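Local coordinates for HmuY protein (Prevotella intermedia, PDB 6R2H) that probably binds heme as a hemophore-like protein of the HmuY family, helping the bacterium to acquire iron, at residues Q31-K43 / V114-V128. Sequence-based numbering, arbitrary orientation.
Sequences QAELGKREFRKYK and VDMSRMQSEGVLGMV
With its CG set opposite the carbonyl carbon (chi1 -70°), the ring of Phe39 swings across the neighbouring strand to Gly126, whose CA makes an off-centre CH-pi contact 4.1 Å from the ring centroid. Glycine suits this place because its bare CA lets the ring lie close over the backbone. Asp115 OD2 meets the ring at its edge, 3.7 Å from Phe39 CE2, while the guanidinium of Arg118, bridged to Glu122, approaches through NH1 and lays one face against Val124 CG1. On the other face of the sheet, the extended Arg40 lays its guanidinium over Met127 CB, 3.7 Å above the plane; arginine suits both neighbours, its flat face the apolar methionine, its N-H groups Glu38 and Asp111. Tyr42 offers Leu125 CD1 an apolar ring edge, CE2, at 3.7 Å. Glu38 with Met127 and Arg40 with Leu125 each form two N-H...O bonds; Met127 N to Glu38 O is 2.9 Å. At the far end Tyr42 N reaches Gly123 O, and Lys41 NZ donates to a lone pair of Glu122 O at 3.1 Å. Gly123 leaves the short helix with positive phi. Val114 and Asp115 face Gly126 in a classic bulge beside the antiparallel pairing of strands 37-42 and 124-132, neighbours in the large sheet of this HmuY-family protein.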
ATOM      1  N   GLN A  31       9.646  -7.831   2.448  1.00 33.49           N
ATOM      2  CA  GLN A  31      10.225  -7.699   3.778  1.00 38.16           C
ATOM      3  C   GLN A  31       9.118  -7.643   4.832  1.00 38.05           C
ATOM      4  O   GLN A  31       8.059  -7.099   4.560  1.00 42.26           O
ATOM      5  CB  GLN A  31      11.114  -6.454   3.810  1.00 37.97           C
ATOM      6  CG  GLN A  31      11.937  -6.305   5.077  1.00 39.73           C
ATOM      7  CD  GLN A  31      12.810  -5.076   5.005  1.00 43.01           C
ATOM      8  OE1 GLN A  31      12.385  -3.964   5.317  1.00 46.85           O
ATOM      9  NE2 GLN A  31      14.052  -5.259   4.587  1.00 44.82           N
ATOM     10  N   ALA A  32       9.365  -8.191   6.029  1.00 35.27           N
ATOM     11  CA  ALA A  32       8.394  -8.165   7.121  1.00 33.61           C
ATOM     12  C   ALA A  32       8.250  -6.743   7.643  1.00 31.61           C
ATOM     13  O   ALA A  32       9.206  -5.977   7.575  1.00 31.65           O
ATOM     14  CB  ALA A  32       8.826  -9.079   8.249  1.00 31.09           C
ATOM     15  N   GLU A  33       7.058  -6.409   8.152  1.00 30.67           N
ATOM     16  CA  GLU A  33       6.901  -5.252   9.018  1.00 33.01           C
ATOM     17  C   GLU A  33       7.881  -5.377  10.183  1.00 34.44           C
ATOM     18  O   GLU A  33       7.917  -6.409  10.860  1.00 34.40           O
ATOM     19  CB  GLU A  33       5.486  -5.187   9.597  1.00 34.94           C
ATOM     20  CG  GLU A  33       5.303  -4.054  10.604  1.00 36.82           C
ATOM     21  CD  GLU A  33       5.703  -2.683  10.074  1.00 38.94           C
ATOM     22  OE1 GLU A  33       5.221  -2.295   8.980  1.00 40.39           O
ATOM     23  OE2 GLU A  33       6.515  -2.012  10.737  1.00 38.64           O
ATOM     24  N   LEU A  34       8.646  -4.310  10.430  1.00 34.33           N
ATOM     25  CA  LEU A  34       9.755  -4.398  11.363  1.00 33.83           C
ATOM     26  C   LEU A  34       9.398  -3.740  12.684  1.00 34.33           C
ATOM     27  O   LEU A  34      10.081  -3.968  13.678  1.00 36.93           O
ATOM     28  CB  LEU A  34      11.006  -3.764  10.746  1.00 34.17           C
ATOM     29  CG  LEU A  34      11.630  -4.563   9.599  1.00 35.54           C
ATOM     30  CD1 LEU A  34      12.890  -3.889   9.080  1.00 34.29           C
ATOM     31  CD2 LEU A  34      11.912  -6.003  10.013  1.00 33.62           C
ATOM     32  N   GLY A  35       8.320  -2.948  12.673  1.00 33.98           N
ATOM     33  CA  GLY A  35       7.920  -2.113  13.796  1.00 34.99           C
ATOM     34  C   GLY A  35       7.447  -2.935  14.992  1.00 37.13           C
ATOM     35  O   GLY A  35       7.092  -4.106  14.848  1.00 32.85           O
ATOM     36  N   LYS A  36       7.492  -2.299  16.172  1.00 38.52           N
ATOM     37  CA  LYS A  36       7.020  -2.928  17.389  1.00 40.45           C
ATOM     38  C   LYS A  36       5.528  -3.219  17.248  1.00 42.88           C
ATOM     39  O   LYS A  36       4.792  -2.475  16.589  1.00 42.98           O
ATOM     40  CB  LYS A  36       7.384  -2.105  18.628  1.00 44.34           C
ATOM     41  CG  LYS A  36       6.661  -0.776  18.809  1.00 49.72           C
ATOM     42  CD  LYS A  36       6.953  -0.121  20.147  1.00 56.38           C
ATOM     43  CE  LYS A  36       6.707   1.376  20.162  1.00 60.99           C
ATOM     44  NZ  LYS A  36       7.863   2.124  20.716  1.00 60.65           N
ATOM     45  N   ARG A  37       5.104  -4.344  17.836  1.00 41.51           N
ATOM     46  CA  ARG A  37       3.713  -4.759  17.752  1.00 41.49           C
ATOM     47  C   ARG A  37       3.030  -4.640  19.112  1.00 42.65           C
ATOM     48  O   ARG A  37       3.636  -4.881  20.156  1.00 44.56           O
ATOM     49  CB  ARG A  37       3.603  -6.201  17.257  1.00 39.02           C
ATOM     50  CG  ARG A  37       4.662  -6.565  16.233  1.00 40.07           C
ATOM     51  CD  ARG A  37       4.499  -8.010  15.879  1.00 38.62           C
ATOM     52  NE  ARG A  37       4.856  -8.247  14.495  1.00 36.53           N
ATOM     53  CZ  ARG A  37       4.738  -9.436  13.941  1.00 41.48           C
ATOM     54  NH1 ARG A  37       4.302 -10.444  14.684  1.00 43.42           N
ATOM     55  NH2 ARG A  37       5.054  -9.620  12.668  1.00 43.68           N
ATOM     56  N   GLU A  38       1.744  -4.284  19.061  1.00 43.35           N
ATOM     57  CA  GLU A  38       0.856  -4.251  20.209  1.00 46.16           C
ATOM     58  C   GLU A  38      -0.264  -5.254  19.941  1.00 45.76           C
ATOM     59  O   GLU A  38      -0.904  -5.178  18.888  1.00 49.28           O
ATOM     60  CB  GLU A  38       0.316  -2.824  20.337  1.00 49.30           C
ATOM     61  CG  GLU A  38      -0.258  -2.456  21.696  1.00 54.19           C
ATOM     62  CD  GLU A  38      -0.352  -0.951  21.864  1.00 59.97           C
ATOM     63  OE1 GLU A  38      -1.467  -0.392  21.727  1.00 61.26           O
ATOM     64  OE2 GLU A  38       0.697  -0.337  22.110  1.00 67.73           O
ATOM     65  N   PHE A  39      -0.449  -6.219  20.860  1.00 40.74           N
ATOM     66  CA  PHE A  39      -1.605  -7.089  20.757  1.00 37.55           C
ATOM     67  C   PHE A  39      -2.755  -6.438  21.505  1.00 36.02           C
ATOM     68  O   PHE A  39      -2.621  -6.081  22.673  1.00 34.03           O
ATOM     69  CB  PHE A  39      -1.284  -8.531  21.150  1.00 38.56           C
ATOM     70  CG  PHE A  39      -0.393  -9.209  20.142  1.00 42.32           C
ATOM     71  CD1 PHE A  39       0.992  -9.081  20.215  1.00 42.80           C
ATOM     72  CD2 PHE A  39      -0.938  -9.936  19.091  1.00 43.00           C
ATOM     73  CE1 PHE A  39       1.810  -9.665  19.259  1.00 43.15           C
ATOM     74  CE2 PHE A  39      -0.116 -10.535  18.145  1.00 43.90           C
ATOM     75  CZ  PHE A  39       1.254 -10.394  18.227  1.00 44.02           C
ATOM     76  N   ARG A  40      -3.863  -6.255  20.781  1.00 36.80           N
ATOM     77  CA  ARG A  40      -4.983  -5.489  21.292  1.00 39.91           C
ATOM     78  C   ARG A  40      -6.209  -6.392  21.354  1.00 44.33           C
ATOM     79  O   ARG A  40      -6.524  -7.053  20.358  1.00 42.89           O
ATOM     80  CB  ARG A  40      -5.231  -4.305  20.360  1.00 40.03           C
ATOM     81  CG  ARG A  40      -4.075  -3.320  20.304  1.00 45.32           C
ATOM     82  CD  ARG A  40      -4.438  -2.027  19.609  1.00 47.92           C
ATOM     83  NE  ARG A  40      -3.272  -1.155  19.475  1.00 49.97           N
ATOM     84  CZ  ARG A  40      -3.116  -0.270  18.489  1.00 52.01           C
ATOM     85  NH1 ARG A  40      -4.051  -0.150  17.557  1.00 49.48           N
ATOM     86  NH2 ARG A  40      -2.030   0.482  18.436  1.00 48.93           N
ATOM     87  N   LYS A  41      -6.857  -6.430  22.534  1.00 44.39           N
ATOM     88  CA  LYS A  41      -8.120  -7.135  22.704  1.00 49.76           C
ATOM     89  C   LYS A  41      -9.246  -6.109  22.661  1.00 56.78           C
ATOM     90  O   LYS A  41      -9.220  -5.136  23.418  1.00 58.15           O
ATOM     91  CB  LYS A  41      -8.164  -7.899  24.031  1.00 47.51           C
ATOM     92  CG  LYS A  41      -9.291  -8.917  24.170  1.00 46.10           C
ATOM     93  CD  LYS A  41      -9.323  -9.543  25.549  1.00 49.60           C
ATOM     94  CE  LYS A  41     -10.281 -10.711  25.650  1.00 56.14           C
ATOM     95  NZ  LYS A  41      -9.771 -11.890  24.908  1.00 61.06           N
ATOM     96  N   TYR A  42     -10.224  -6.345  21.771  1.00 61.87           N
ATOM     97  CA  TYR A  42     -11.287  -5.384  21.509  1.00 69.46           C
ATOM     98  C   TYR A  42     -12.586  -5.819  22.190  1.00 76.06           C
ATOM     99  O   TYR A  42     -12.981  -6.978  22.074  1.00 78.14           O
ATOM    100  CB  TYR A  42     -11.455  -5.159  20.003  1.00 64.83           C
ATOM    101  CG  TYR A  42     -10.300  -4.463  19.321  1.00 64.47           C
ATOM    102  CD1 TYR A  42     -10.193  -3.078  19.327  1.00 65.88           C
ATOM    103  CD2 TYR A  42      -9.321  -5.184  18.655  1.00 58.66           C
ATOM    104  CE1 TYR A  42      -9.139  -2.424  18.708  1.00 61.24           C
ATOM    105  CE2 TYR A  42      -8.261  -4.546  18.028  1.00 59.49           C
ATOM    106  CZ  TYR A  42      -8.164  -3.162  18.056  1.00 60.77           C
ATOM    107  OH  TYR A  42      -7.128  -2.520  17.439  1.00 59.25           O
ATOM    108  N   LYS A  43     -13.222  -4.871  22.900  1.00 79.02           N
ATOM    109  CA  LYS A  43     -14.390  -5.135  23.731  1.00 77.72           C
ATOM    110  C   LYS A  43     -15.617  -5.306  22.825  1.00 78.24           C
ATOM    111  O   LYS A  43     -16.337  -6.308  23.009  1.00 78.45           O
ATOM    112  CB  LYS A  43     -14.601  -4.008  24.751  1.00 70.77           C
ATOM    113  N   VAL A 114      -0.840  -6.625  11.471  1.00 34.30           N
ATOM    114  CA  VAL A 114       0.272  -7.524  11.171  1.00 35.74           C
ATOM    115  C   VAL A 114      -0.045  -8.978  11.526  1.00 38.17           C
ATOM    116  O   VAL A 114       0.607  -9.878  11.002  1.00 39.86           O
ATOM    117  CB  VAL A 114       1.626  -7.082  11.767  1.00 34.71           C
ATOM    118  CG1 VAL A 114       2.149  -5.818  11.106  1.00 33.17           C
ATOM    119  CG2 VAL A 114       1.583  -6.932  13.276  1.00 33.13           C
ATOM    120  N   ASP A 115      -1.013  -9.214  12.426  1.00 38.74           N
ATOM    121  CA  ASP A 115      -1.301 -10.564  12.892  1.00 42.05           C
ATOM    122  C   ASP A 115      -2.787 -10.693  13.203  1.00 48.67           C
ATOM    123  O   ASP A 115      -3.282 -10.072  14.148  1.00 54.09           O
ATOM    124  CB  ASP A 115      -0.506 -10.932  14.150  1.00 41.81           C
ATOM    125  CG  ASP A 115      -0.569 -12.415  14.522  1.00 43.89           C
ATOM    126  OD1 ASP A 115      -1.477 -13.123  14.019  1.00 40.23           O
ATOM    127  OD2 ASP A 115       0.312 -12.866  15.293  1.00 45.79           O
ATOM    128  N   MET A 116      -3.492 -11.533  12.434  1.00 52.86           N
ATOM    129  CA  MET A 116      -4.934 -11.612  12.626  1.00 59.87           C
ATOM    130  C   MET A 116      -5.341 -13.000  13.111  1.00 61.23           C
ATOM    131  O   MET A 116      -6.529 -13.303  13.204  1.00 65.48           O
ATOM    132  CB  MET A 116      -5.723 -11.197  11.380  1.00 60.13           C
ATOM    133  CG  MET A 116      -5.737 -12.221  10.290  1.00 63.54           C
ATOM    134  SD  MET A 116      -6.947 -11.669   9.079  1.00 78.60           S
ATOM    135  CE  MET A 116      -7.079 -13.134   8.047  1.00 77.41           C
ATOM    136  N   SER A 117      -4.348 -13.805  13.497  1.00 61.41           N
ATOM    137  CA  SER A 117      -4.567 -15.210  13.813  1.00 63.96           C
ATOM    138  C   SER A 117      -5.432 -15.402  15.067  1.00 65.03           C
ATOM    139  O   SER A 117      -6.060 -16.445  15.228  1.00 63.53           O
ATOM    140  CB  SER A 117      -3.255 -15.927  13.935  1.00 62.36           C
ATOM    141  OG  SER A 117      -2.621 -15.562  15.153  1.00 71.01           O
ATOM    142  N   ARG A 118      -5.467 -14.406  15.958  1.00 64.87           N
ATOM    143  CA  ARG A 118      -6.184 -14.563  17.214  1.00 60.67           C
ATOM    144  C   ARG A 118      -7.429 -13.682  17.242  1.00 63.50           C
ATOM    145  O   ARG A 118      -7.949 -13.375  18.318  1.00 60.97           O
ATOM    146  CB  ARG A 118      -5.286 -14.200  18.398  1.00 52.97           C
ATOM    147  CG  ARG A 118      -4.130 -15.154  18.622  1.00 52.94           C
ATOM    148  CD  ARG A 118      -3.141 -14.295  19.456  1.00 58.92           C
ATOM    149  NE  ARG A 118      -3.344 -14.314  20.907  1.00 57.90           N
ATOM    150  CZ  ARG A 118      -2.768 -13.466  21.768  1.00 58.44           C
ATOM    151  NH1 ARG A 118      -1.949 -12.516  21.339  1.00 56.08           N
ATOM    152  NH2 ARG A 118      -2.988 -13.580  23.067  1.00 56.62           N
ATOM    153  N   MET A 119      -7.913 -13.290  16.058  1.00 64.62           N
ATOM    154  CA  MET A 119      -9.077 -12.422  15.984  1.00 72.62           C
ATOM    155  C   MET A 119     -10.351 -13.232  16.226  1.00 79.19           C
ATOM    156  O   MET A 119     -11.235 -12.786  16.959  1.00 77.55           O
ATOM    157  CB  MET A 119      -9.176 -11.680  14.650  1.00 71.05           C
ATOM    158  CG  MET A 119     -10.137 -10.519  14.747  1.00 74.91           C
ATOM    159  SD  MET A 119     -10.784  -9.967  13.158  1.00 86.34           S
ATOM    160  CE  MET A 119     -12.138  -8.931  13.714  1.00 87.29           C
ATOM    161  N   GLN A 120     -10.427 -14.421  15.611  1.00 85.70           N
ATOM    162  CA  GLN A 120     -11.578 -15.305  15.739  1.00 88.24           C
ATOM    163  C   GLN A 120     -11.645 -15.882  17.151  1.00 84.24           C
ATOM    164  O   GLN A 120     -12.708 -15.894  17.772  1.00 81.24           O
ATOM    165  CB  GLN A 120     -11.519 -16.440  14.715  1.00 92.36           C
ATOM    166  CG  GLN A 120     -12.878 -17.080  14.471  1.00 99.60           C
ATOM    167  CD  GLN A 120     -13.635 -16.385  13.365  1.00105.07           C
ATOM    168  OE1 GLN A 120     -13.356 -15.242  13.003  1.00101.85           O
ATOM    169  NE2 GLN A 120     -14.608 -17.089  12.807  1.00107.51           N
ATOM    170  N   SER A 121     -10.492 -16.341  17.652  1.00 78.96           N
ATOM    171  CA  SER A 121     -10.440 -17.085  18.897  1.00 77.74           C
ATOM    172  C   SER A 121     -10.544 -16.171  20.118  1.00 75.24           C
ATOM    173  O   SER A 121     -10.960 -16.633  21.178  1.00 82.91           O
ATOM    174  CB  SER A 121      -9.227 -17.985  18.967  1.00 78.23           C
ATOM    175  OG  SER A 121      -8.030 -17.243  18.806  1.00 79.92           O
ATOM    176  N   GLU A 122     -10.173 -14.888  19.986  1.00 65.99           N
ATOM    177  CA  GLU A 122      -9.995 -14.067  21.180  1.00 62.93           C
ATOM    178  C   GLU A 122     -10.415 -12.612  20.971  1.00 59.37           C
ATOM    179  O   GLU A 122     -10.478 -11.846  21.940  1.00 56.85           O
ATOM    180  CB  GLU A 122      -8.532 -14.052  21.636  1.00 66.51           C
ATOM    181  CG  GLU A 122      -8.042 -15.377  22.196  1.00 64.83           C
ATOM    182  CD  GLU A 122      -6.575 -15.372  22.575  1.00 66.47           C
ATOM    183  OE1 GLU A 122      -6.237 -14.662  23.545  1.00 67.97           O
ATOM    184  OE2 GLU A 122      -5.780 -16.059  21.889  1.00 67.32           O
ATOM    185  N   GLY A 123     -10.651 -12.223  19.712  1.00 55.30           N
ATOM    186  CA  GLY A 123     -10.896 -10.829  19.369  1.00 52.77           C
ATOM    187  C   GLY A 123      -9.658  -9.962  19.615  1.00 53.61           C
ATOM    188  O   GLY A 123      -9.764  -8.825  20.082  1.00 49.36           O
ATOM    189  N   VAL A 124      -8.484 -10.538  19.319  1.00 50.45           N
ATOM    190  CA  VAL A 124      -7.199  -9.873  19.495  1.00 49.21           C
ATOM    191  C   VAL A 124      -6.550  -9.672  18.126  1.00 46.82           C
ATOM    192  O   VAL A 124      -6.601 -10.555  17.268  1.00 44.80           O
ATOM    193  CB  VAL A 124      -6.268 -10.658  20.451  1.00 50.62           C
ATOM    194  CG1 VAL A 124      -4.821 -10.170  20.402  1.00 47.72           C
ATOM    195  CG2 VAL A 124      -6.785 -10.669  21.882  1.00 45.49           C
ATOM    196  N   LEU A 125      -5.928  -8.503  17.944  1.00 48.19           N
ATOM    197  CA  LEU A 125      -5.163  -8.189  16.749  1.00 45.73           C
ATOM    198  C   LEU A 125      -3.793  -7.644  17.140  1.00 43.52           C
ATOM    199  O   LEU A 125      -3.702  -6.804  18.046  1.00 37.34           O
ATOM    200  CB  LEU A 125      -5.917  -7.122  15.945  1.00 44.89           C
ATOM    201  CG  LEU A 125      -7.176  -7.588  15.223  1.00 45.29           C
ATOM    202  CD1 LEU A 125      -7.998  -6.386  14.780  1.00 45.16           C
ATOM    203  CD2 LEU A 125      -6.823  -8.452  14.020  1.00 45.90           C
ATOM    204  N   GLY A 126      -2.764  -8.113  16.414  1.00 40.54           N
ATOM    205  CA  GLY A 126      -1.458  -7.474  16.385  1.00 36.25           C
ATOM    206  C   GLY A 126      -1.452  -6.299  15.412  1.00 37.43           C
ATOM    207  O   GLY A 126      -1.681  -6.470  14.215  1.00 37.75           O
ATOM    208  N   MET A 127      -1.175  -5.108  15.955  1.00 38.10           N
ATOM    209  CA  MET A 127      -1.195  -3.848  15.231  1.00 39.02           C
ATOM    210  C   MET A 127       0.199  -3.233  15.278  1.00 40.01           C
ATOM    211  O   MET A 127       0.873  -3.342  16.302  1.00 42.46           O
ATOM    212  CB  MET A 127      -2.124  -2.878  15.966  1.00 45.89           C
ATOM    213  CG  MET A 127      -3.557  -3.358  16.057  1.00 50.16           C
ATOM    214  SD  MET A 127      -4.436  -3.067  14.507  1.00 55.28           S
ATOM    215  CE  MET A 127      -4.463  -4.750  13.900  1.00 56.01           C
ATOM    216  N   VAL A 128       0.602  -2.534  14.207  1.00 38.63           N
ATOM    217  CA  VAL A 128       1.852  -1.779  14.217  1.00 38.35           C
ATOM    218  C   VAL A 128       1.571  -0.361  13.726  1.00 40.27           C
ATOM    219  O   VAL A 128       0.869  -0.170  12.729  1.00 38.73           O
ATOM    220  CB  VAL A 128       2.947  -2.475  13.381  1.00 36.96           C
ATOM    221  CG1 VAL A 128       4.219  -1.654  13.243  1.00 38.61           C
ATOM    222  CG2 VAL A 128       3.276  -3.846  13.932  1.00 36.16           C
TER